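Local coordinates for protein LpxE (Aquifex aeolicus, PDB 6EBU) that probably hydrolyses the 1-phosphate group of lipid A, as a membrane-embedded phosphatase of the PAP2 family, at residues Leu40-Leu53 against Asp109-Ser121. The protein carries 1 engineered substitution. Sequence-based numbering, arbitrary orientation.
Sequences LGSGYVLFPLLIFL and DTAMAFTIATVLS. With BOG (octyl beta-D-glucopyranoside), chain G; BOG (octyl beta-D-glucopyranoside), chain F.
Met112 ends against the turn Gly41-Gly43, joining helix 46-56, predicted to span the membrane, to helix 108-121 in the helical bundle of the PAP2 family. Its CG is anti to the backbone N (chi1 -176°), sending the chain across to the turn, and a bend at chi3 (76°) brings CE to Ser42 O (3.3 Å) and within 3.4 Å of Gly41 O. SD lies alongside Leu46 CD2 (3.9 Å), the two side chains running past each other in opposite directions, while Val45 CG2 meets CE. Beyond this methionine, helices 46-53 and 109-121 run almost parallel, 7° apart, but their axes stay 13.2 Å from each other, so long aliphatic side chains bridge the gap tip to tip. Leu49 sends CD2 to Ile116 CG2 (4.0 Å) and CD1 to Leu120 CD1. At the other end, Asp109 OD1 stands 2.9 Å from Gly41 O, two acceptors side by side without a hydrogen bond. Asp109 follows Pro-Ser-Gly, where the PAP2 signature has histidine, and is probably the engineered residue; a sulfate lies nearby. Replacing Asp109 by alanine is likely to leave Arg143 without its weak, long ion-pair partner and to open a gap beside the octyl glucoside of chain F, whose C3' is 3.1 Å from Asp109 OD2. Farther out, Leu64 touches Leu49 and Leu132 touches Leu120, whose CD2 meets Leu53 CD1 at 3.8 Å.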
ATOM      1  N   LEU A  40      -8.070   6.548   0.678  1.00 35.35           N
ATOM      2  CA  LEU A  40      -7.587   6.517  -0.695  1.00 32.38           C
ATOM      3  C   LEU A  40      -6.708   5.309  -0.988  1.00 35.51           C
ATOM      4  O   LEU A  40      -6.421   5.043  -2.160  1.00 36.41           O
ATOM      5  CB  LEU A  40      -6.823   7.800  -1.002  1.00 36.39           C
ATOM      6  CG  LEU A  40      -7.651   9.065  -0.790  1.00 40.95           C
ATOM      7  CD1 LEU A  40      -6.790  10.309  -0.981  1.00 42.98           C
ATOM      8  CD2 LEU A  40      -8.858   9.071  -1.717  1.00 39.74           C
ATOM      9  N   GLY A  41      -6.270   4.585   0.035  1.00 36.39           N
ATOM     10  CA  GLY A  41      -5.556   3.341  -0.140  1.00 40.02           C
ATOM     11  C   GLY A  41      -6.387   2.098   0.073  1.00 38.62           C
ATOM     12  O   GLY A  41      -5.840   0.992   0.034  1.00 43.79           O
ATOM     13  N   SER A  42      -7.689   2.241   0.296  1.00 34.97           N
ATOM     14  CA  SER A  42      -8.580   1.104   0.462  1.00 38.76           C
ATOM     15  C   SER A  42      -9.220   0.722  -0.872  1.00 34.13           C
ATOM     16  O   SER A  42      -9.145   1.450  -1.864  1.00 34.71           O
ATOM     17  CB  SER A  42      -9.662   1.421   1.492  1.00 34.52           C
ATOM     18  OG  SER A  42     -10.559   2.400   0.994  1.00 37.17           O
ATOM     19  N   GLY A  43      -9.863  -0.445  -0.886  1.00 39.85           N
ATOM     20  CA  GLY A  43     -10.569  -0.887  -2.073  1.00 36.67           C
ATOM     21  C   GLY A  43     -11.810  -0.084  -2.401  1.00 38.65           C
ATOM     22  O   GLY A  43     -12.389  -0.284  -3.473  1.00 41.82           O
ATOM     23  N   TYR A  44     -12.227   0.817  -1.511  1.00 35.27           N
ATOM     24  CA  TYR A  44     -13.421   1.619  -1.743  1.00 36.95           C
ATOM     25  C   TYR A  44     -13.219   2.702  -2.792  1.00 34.81           C
ATOM     26  O   TYR A  44     -14.202   3.321  -3.211  1.00 38.30           O
ATOM     27  CB  TYR A  44     -13.887   2.253  -0.433  1.00 40.54           C
ATOM     28  CG  TYR A  44     -14.314   1.247   0.604  1.00 41.85           C
ATOM     29  CD1 TYR A  44     -15.486   0.518   0.448  1.00 43.14           C
ATOM     30  CD2 TYR A  44     -13.544   1.021   1.739  1.00 49.96           C
ATOM     31  CE1 TYR A  44     -15.881  -0.407   1.395  1.00 47.70           C
ATOM     32  CE2 TYR A  44     -13.930   0.099   2.690  1.00 48.86           C
ATOM     33  CZ  TYR A  44     -15.099  -0.613   2.513  1.00 56.80           C
ATOM     34  OH  TYR A  44     -15.487  -1.533   3.460  1.00 78.55           O
ATOM     35  N   VAL A  45     -11.979   2.956  -3.221  1.00 32.89           N
ATOM     36  CA  VAL A  45     -11.744   3.885  -4.322  1.00 27.66           C
ATOM     37  C   VAL A  45     -11.753   3.197  -5.678  1.00 30.60           C
ATOM     38  O   VAL A  45     -11.769   3.888  -6.708  1.00 33.51           O
ATOM     39  CB  VAL A  45     -10.407   4.635  -4.153  1.00 31.33           C
ATOM     40  CG1 VAL A  45     -10.334   5.287  -2.784  1.00 45.40           C
ATOM     41  CG2 VAL A  45      -9.235   3.690  -4.366  1.00 30.41           C
ATOM     42  N   LEU A  46     -11.761   1.862  -5.716  1.00 30.21           N
ATOM     43  CA  LEU A  46     -11.623   1.146  -6.982  1.00 42.26           C
ATOM     44  C   LEU A  46     -12.822   1.385  -7.892  1.00 39.87           C
ATOM     45  O   LEU A  46     -12.660   1.774  -9.056  1.00 40.45           O
ATOM     46  CB  LEU A  46     -11.434  -0.349  -6.720  1.00 42.84           C
ATOM     47  CG  LEU A  46     -10.062  -0.749  -6.178  1.00 37.24           C
ATOM     48  CD1 LEU A  46      -9.895  -2.260  -6.166  1.00 41.38           C
ATOM     49  CD2 LEU A  46      -8.970  -0.091  -7.004  1.00 37.03           C
ATOM     50  N   PHE A  47     -14.031   1.147  -7.384  1.00 38.83           N
ATOM     51  CA  PHE A  47     -15.230   1.382  -8.186  1.00 37.84           C
ATOM     52  C   PHE A  47     -15.350   2.836  -8.629  1.00 37.08           C
ATOM     53  O   PHE A  47     -15.587   3.072  -9.826  1.00 36.24           O
ATOM     54  CB  PHE A  47     -16.464   0.909  -7.406  1.00 42.73           C
ATOM     55  CG  PHE A  47     -17.654   0.586  -8.268  1.00 36.46           C
ATOM     56  CD1 PHE A  47     -17.620   0.782  -9.641  1.00 42.96           C
ATOM     57  CD2 PHE A  47     -18.811   0.079  -7.701  1.00 39.89           C
ATOM     58  CE1 PHE A  47     -18.717   0.484 -10.425  1.00 47.64           C
ATOM     59  CE2 PHE A  47     -19.909  -0.221  -8.479  1.00 36.33           C
ATOM     60  CZ  PHE A  47     -19.863  -0.019  -9.844  1.00 44.19           C
ATOM     61  N   PRO A  48     -15.198   3.843  -7.756  1.00 40.52           N
ATOM     62  CA  PRO A  48     -15.190   5.227  -8.263  1.00 36.34           C
ATOM     63  C   PRO A  48     -14.113   5.484  -9.304  1.00 38.75           C
ATOM     64  O   PRO A  48     -14.366   6.189 -10.288  1.00 46.54           O
ATOM     65  CB  PRO A  48     -14.962   6.059  -6.993  1.00 34.89           C
ATOM     66  CG  PRO A  48     -15.509   5.218  -5.897  1.00 35.63           C
ATOM     67  CD  PRO A  48     -15.177   3.808  -6.280  1.00 38.44           C
ATOM     68  N   LEU A  49     -12.917   4.920  -9.117  1.00 36.15           N
ATOM     69  CA  LEU A  49     -11.825   5.163 -10.054  1.00 32.81           C
ATOM     70  C   LEU A  49     -12.098   4.517 -11.408  1.00 34.48           C
ATOM     71  O   LEU A  49     -11.886   5.136 -12.456  1.00 32.10           O
ATOM     72  CB  LEU A  49     -10.511   4.648  -9.468  1.00 40.02           C
ATOM     73  CG  LEU A  49      -9.323   4.551 -10.427  1.00 38.99           C
ATOM     74  CD1 LEU A  49      -8.884   5.939 -10.869  1.00 41.16           C
ATOM     75  CD2 LEU A  49      -8.170   3.806  -9.776  1.00 37.04           C
ATOM     76  N   LEU A  50     -12.561   3.265 -11.404  1.00 34.68           N
ATOM     77  CA  LEU A  50     -12.789   2.559 -12.660  1.00 38.64           C
ATOM     78  C   LEU A  50     -13.856   3.250 -13.499  1.00 38.59           C
ATOM     79  O   LEU A  50     -13.750   3.303 -14.731  1.00 43.14           O
ATOM     80  CB  LEU A  50     -13.177   1.107 -12.382  1.00 48.00           C
ATOM     81  CG  LEU A  50     -12.014   0.162 -12.066  1.00 59.10           C
ATOM     82  CD1 LEU A  50     -12.529  -1.159 -11.513  1.00 59.11           C
ATOM     83  CD2 LEU A  50     -11.161  -0.070 -13.304  1.00 47.38           C
ATOM     84  N   ILE A  51     -14.887   3.796 -12.851  1.00 42.20           N
ATOM     85  CA  ILE A  51     -15.935   4.492 -13.590  1.00 44.83           C
ATOM     86  C   ILE A  51     -15.369   5.725 -14.280  1.00 40.96           C
ATOM     87  O   ILE A  51     -15.661   5.990 -15.452  1.00 41.77           O
ATOM     88  CB  ILE A  51     -17.106   4.846 -12.655  1.00 45.03           C
ATOM     89  CG1 ILE A  51     -17.818   3.573 -12.193  1.00 38.73           C
ATOM     90  CG2 ILE A  51     -18.082   5.788 -13.346  1.00 39.73           C
ATOM     91  CD1 ILE A  51     -18.263   2.674 -13.323  1.00 41.49           C
ATOM     92  N   PHE A  52     -14.537   6.492 -13.572  1.00 40.20           N
ATOM     93  CA  PHE A  52     -13.923   7.659 -14.196  1.00 45.44           C
ATOM     94  C   PHE A  52     -12.934   7.259 -15.284  1.00 42.83           C
ATOM     95  O   PHE A  52     -12.791   7.976 -16.282  1.00 41.28           O
ATOM     96  CB  PHE A  52     -13.242   8.528 -13.138  1.00 32.31           C
ATOM     97  CG  PHE A  52     -14.164   9.527 -12.495  1.00 44.74           C
ATOM     98  CD1 PHE A  52     -15.102   9.122 -11.561  1.00 46.07           C
ATOM     99  CD2 PHE A  52     -14.097  10.870 -12.828  1.00 40.59           C
ATOM    100  CE1 PHE A  52     -15.955  10.034 -10.971  1.00 48.35           C
ATOM    101  CE2 PHE A  52     -14.947  11.790 -12.240  1.00 39.50           C
ATOM    102  CZ  PHE A  52     -15.878  11.371 -11.311  1.00 44.35           C
ATOM    103  N   LEU A  53     -12.249   6.124 -15.119  1.00 39.78           N
ATOM    104  CA  LEU A  53     -11.369   5.642 -16.181  1.00 42.28           C
ATOM    105  C   LEU A  53     -12.170   5.253 -17.416  1.00 38.78           C
ATOM    106  O   LEU A  53     -11.779   5.574 -18.543  1.00 42.53           O
ATOM    107  CB  LEU A  53     -10.540   4.458 -15.688  1.00 31.71           C
ATOM    108  CG  LEU A  53      -9.364   4.774 -14.765  1.00 39.58           C
ATOM    109  CD1 LEU A  53      -8.585   3.510 -14.468  1.00 42.99           C
ATOM    110  CD2 LEU A  53      -8.463   5.834 -15.379  1.00 32.33           C
ATOM    111  N   ASP A 109      -2.864  -2.313   1.054  1.00 34.06           N
ATOM    112  CA  ASP A 109      -3.113  -0.930   0.660  1.00 30.88           C
ATOM    113  C   ASP A 109      -1.952  -0.370  -0.149  1.00 33.97           C
ATOM    114  O   ASP A 109      -2.159   0.339  -1.141  1.00 35.43           O
ATOM    115  CB  ASP A 109      -3.353  -0.060   1.891  1.00 32.94           C
ATOM    116  CG  ASP A 109      -4.700  -0.306   2.520  1.00 49.36           C
ATOM    117  OD1 ASP A 109      -5.460  -1.152   1.999  1.00 52.25           O
ATOM    118  OD2 ASP A 109      -4.995   0.352   3.537  1.00 49.00           O
ATOM    119  N   THR A 110      -0.721  -0.669   0.269  1.00 29.49           N
ATOM    120  CA  THR A 110       0.445  -0.218  -0.481  1.00 32.73           C
ATOM    121  C   THR A 110       0.504  -0.875  -1.856  1.00 30.02           C
ATOM    122  O   THR A 110       0.795  -0.210  -2.856  1.00 32.33           O
ATOM    123  CB  THR A 110       1.718  -0.506   0.315  1.00 32.09           C
ATOM    124  OG1 THR A 110       1.605   0.076   1.620  1.00 42.36           O
ATOM    125  CG2 THR A 110       2.934   0.072  -0.386  1.00 34.44           C
ATOM    126  N   ALA A 111       0.215  -2.177  -1.926  1.00 28.25           N
ATOM    127  CA  ALA A 111       0.256  -2.883  -3.203  1.00 26.98           C
ATOM    128  C   ALA A 111      -0.769  -2.318  -4.182  1.00 33.77           C
ATOM    129  O   ALA A 111      -0.461  -2.091  -5.358  1.00 36.91           O
ATOM    130  CB  ALA A 111       0.031  -4.379  -2.978  1.00 26.00           C
ATOM    131  N   MET A 112      -1.996  -2.079  -3.712  1.00 39.38           N
ATOM    132  CA  MET A 112      -3.023  -1.505  -4.578  1.00 41.17           C
ATOM    133  C   MET A 112      -2.643  -0.098  -5.023  1.00 34.19           C
ATOM    134  O   MET A 112      -2.797   0.253  -6.200  1.00 31.78           O
ATOM    135  CB  MET A 112      -4.374  -1.491  -3.857  1.00 34.54           C
ATOM    136  CG  MET A 112      -5.531  -0.989  -4.713  1.00 31.74           C
ATOM    137  SD  MET A 112      -6.899  -0.290  -3.756  1.00 29.27           S
ATOM    138  CE  MET A 112      -6.213   1.298  -3.293  1.00 36.63           C
ATOM    139  N   ALA A 113      -2.139   0.720  -4.096  1.00 29.29           N
ATOM    140  CA  ALA A 113      -1.791   2.097  -4.431  1.00 34.53           C
ATOM    141  C   ALA A 113      -0.670   2.151  -5.461  1.00 30.07           C
ATOM    142  O   ALA A 113      -0.714   2.960  -6.395  1.00 36.81           O
ATOM    143  CB  ALA A 113      -1.401   2.861  -3.165  1.00 28.87           C
ATOM    144  N   PHE A 114       0.340   1.291  -5.319  1.00 34.47           N
ATOM    145  CA  PHE A 114       1.408   1.250  -6.311  1.00 37.15           C
ATOM    146  C   PHE A 114       0.955   0.580  -7.600  1.00 36.93           C
ATOM    147  O   PHE A 114       1.498   0.877  -8.670  1.00 41.06           O
ATOM    148  CB  PHE A 114       2.638   0.540  -5.738  1.00 41.96           C
ATOM    149  CG  PHE A 114       3.547   1.452  -4.962  1.00 38.16           C
ATOM    150  CD1 PHE A 114       3.311   1.706  -3.619  1.00 28.26           C
ATOM    151  CD2 PHE A 114       4.620   2.073  -5.579  1.00 36.68           C
ATOM    152  CE1 PHE A 114       4.140   2.554  -2.904  1.00 40.99           C
ATOM    153  CE2 PHE A 114       5.452   2.922  -4.869  1.00 36.27           C
ATOM    154  CZ  PHE A 114       5.211   3.163  -3.530  1.00 35.34           C
ATOM    155  N   THR A 115      -0.034  -0.312  -7.524  1.00 35.60           N
ATOM    156  CA  THR A 115      -0.643  -0.849  -8.737  1.00 36.23           C
ATOM    157  C   THR A 115      -1.377   0.244  -9.500  1.00 33.13           C
ATOM    158  O   THR A 115      -1.256   0.354 -10.727  1.00 39.63           O
ATOM    159  CB  THR A 115      -1.604  -1.985  -8.386  1.00 40.87           C
ATOM    160  OG1 THR A 115      -0.916  -2.986  -7.630  1.00 41.96           O
ATOM    161  CG2 THR A 115      -2.163  -2.602  -9.640  1.00 35.42           C
ATOM    162  N   ILE A 116      -2.154   1.057  -8.785  1.00 37.78           N
ATOM    163  CA  ILE A 116      -2.840   2.184  -9.407  1.00 34.17           C
ATOM    164  C   ILE A 116      -1.830   3.141 -10.026  1.00 35.16           C
ATOM    165  O   ILE A 116      -1.959   3.545 -11.188  1.00 34.71           O
ATOM    166  CB  ILE A 116      -3.735   2.893  -8.374  1.00 36.20           C
ATOM    167  CG1 ILE A 116      -4.877   1.973  -7.939  1.00 29.53           C
ATOM    168  CG2 ILE A 116      -4.261   4.211  -8.928  1.00 30.89           C
ATOM    169  CD1 ILE A 116      -5.658   2.482  -6.744  1.00 25.44           C
ATOM    170  N   ALA A 117      -0.798   3.505  -9.260  1.00 30.26           N
ATOM    171  CA  ALA A 117       0.171   4.481  -9.748  1.00 35.77           C
ATOM    172  C   ALA A 117       0.961   3.943 -10.936  1.00 33.31           C
ATOM    173  O   ALA A 117       1.288   4.698 -11.857  1.00 40.37           O
ATOM    174  CB  ALA A 117       1.114   4.897  -8.618  1.00 30.68           C
ATOM    175  N   THR A 118       1.278   2.648 -10.939  1.00 34.05           N
ATOM    176  CA  THR A 118       2.058   2.083 -12.039  1.00 33.55           C
ATOM    177  C   THR A 118       1.250   2.061 -13.333  1.00 36.92           C
ATOM    178  O   THR A 118       1.742   2.477 -14.390  1.00 41.03           O
ATOM    179  CB  THR A 118       2.538   0.676 -11.675  1.00 40.85           C
ATOM    180  OG1 THR A 118       3.452   0.749 -10.573  1.00 35.92           O
ATOM    181  CG2 THR A 118       3.231   0.018 -12.856  1.00 35.57           C
ATOM    182  N   VAL A 119       0.001   1.594 -13.268  1.00 36.31           N
ATOM    183  CA  VAL A 119      -0.805   1.453 -14.479  1.00 30.47           C
ATOM    184  C   VAL A 119      -1.246   2.818 -14.998  1.00 38.47           C
ATOM    185  O   VAL A 119      -1.276   3.055 -16.211  1.00 38.25           O
ATOM    186  CB  VAL A 119      -2.009   0.531 -14.212  1.00 36.40           C
ATOM    187  CG1 VAL A 119      -2.946   0.502 -15.414  1.00 40.10           C
ATOM    188  CG2 VAL A 119      -1.532  -0.872 -13.864  1.00 37.27           C
ATOM    189  N   LEU A 120      -1.587   3.739 -14.097  1.00 32.56           N
ATOM    190  CA  LEU A 120      -2.117   5.024 -14.537  1.00 37.91           C
ATOM    191  C   LEU A 120      -1.030   6.021 -14.920  1.00 43.07           C
ATOM    192  O   LEU A 120      -1.326   6.986 -15.630  1.00 45.41           O
ATOM    193  CB  LEU A 120      -3.020   5.622 -13.456  1.00 34.42           C
ATOM    194  CG  LEU A 120      -4.289   4.824 -13.135  1.00 44.55           C
ATOM    195  CD1 LEU A 120      -5.303   5.687 -12.402  1.00 26.64           C
ATOM    196  CD2 LEU A 120      -4.900   4.230 -14.401  1.00 38.34           C
ATOM    197  N   SER A 121       0.213   5.818 -14.476  1.00 39.15           N
ATOM    198  CA  SER A 121       1.305   6.690 -14.897  1.00 40.99           C
ATOM    199  C   SER A 121       1.802   6.378 -16.302  1.00 44.37           C
ATOM    200  O   SER A 121       2.474   7.222 -16.905  1.00 41.11           O
ATOM    201  CB  SER A 121       2.485   6.590 -13.926  1.00 37.26           C
ATOM    202  OG  SER A 121       2.115   6.991 -12.620  1.00 45.47           O
TER
HETATM  203  O1  BOG G 206     -10.110  -2.284   2.050  0.74 58.69           O
HETATM  204  C1' BOG G 206     -10.688  -3.163   1.086  0.74 63.75           C
HETATM  205  C2' BOG G 206     -12.213  -2.919   1.006  0.74 61.30           C
HETATM  206  C3' BOG G 206     -12.855  -3.907  -0.019  0.74 60.10           C
HETATM  207  C4' BOG G 206     -13.794  -3.134  -0.987  0.74 52.66           C
HETATM  208  C5' BOG G 206     -14.057  -3.993  -2.245  0.74 58.55           C
HETATM  209  C6' BOG G 206     -14.399  -3.094  -3.452  0.74 56.73           C
HETATM  210  C7' BOG G 206     -13.917  -3.769  -4.735  0.74 56.06           C
HETATM  211  C8' BOG G 206     -14.745  -3.287  -5.929  0.74 53.63           C
HETATM  212  O1  BOG F 205      -7.753  -3.516   5.020  0.62 59.97           O
HETATM  213  C1' BOG F 205      -7.635  -2.348   4.210  0.62 60.75           C
HETATM  214  C2' BOG F 205      -8.533  -1.232   4.790  0.62 59.88           C
HETATM  215  C3' BOG F 205      -7.929   0.163   4.439  0.62 53.96           C
HETATM  216  C4' BOG F 205      -7.838   1.039   5.719  0.62 58.28           C
HETATM  217  C5' BOG F 205      -7.335   0.187   6.906  0.62 56.07           C
HETATM  218  C6' BOG F 205      -7.594   0.934   8.231  0.62 58.18           C
HETATM  219  C7' BOG F 205      -9.054   0.774   8.648  0.62 58.42           C
HETATM  220  C8' BOG F 205      -9.327  -0.690   9.004  0.62 56.78           C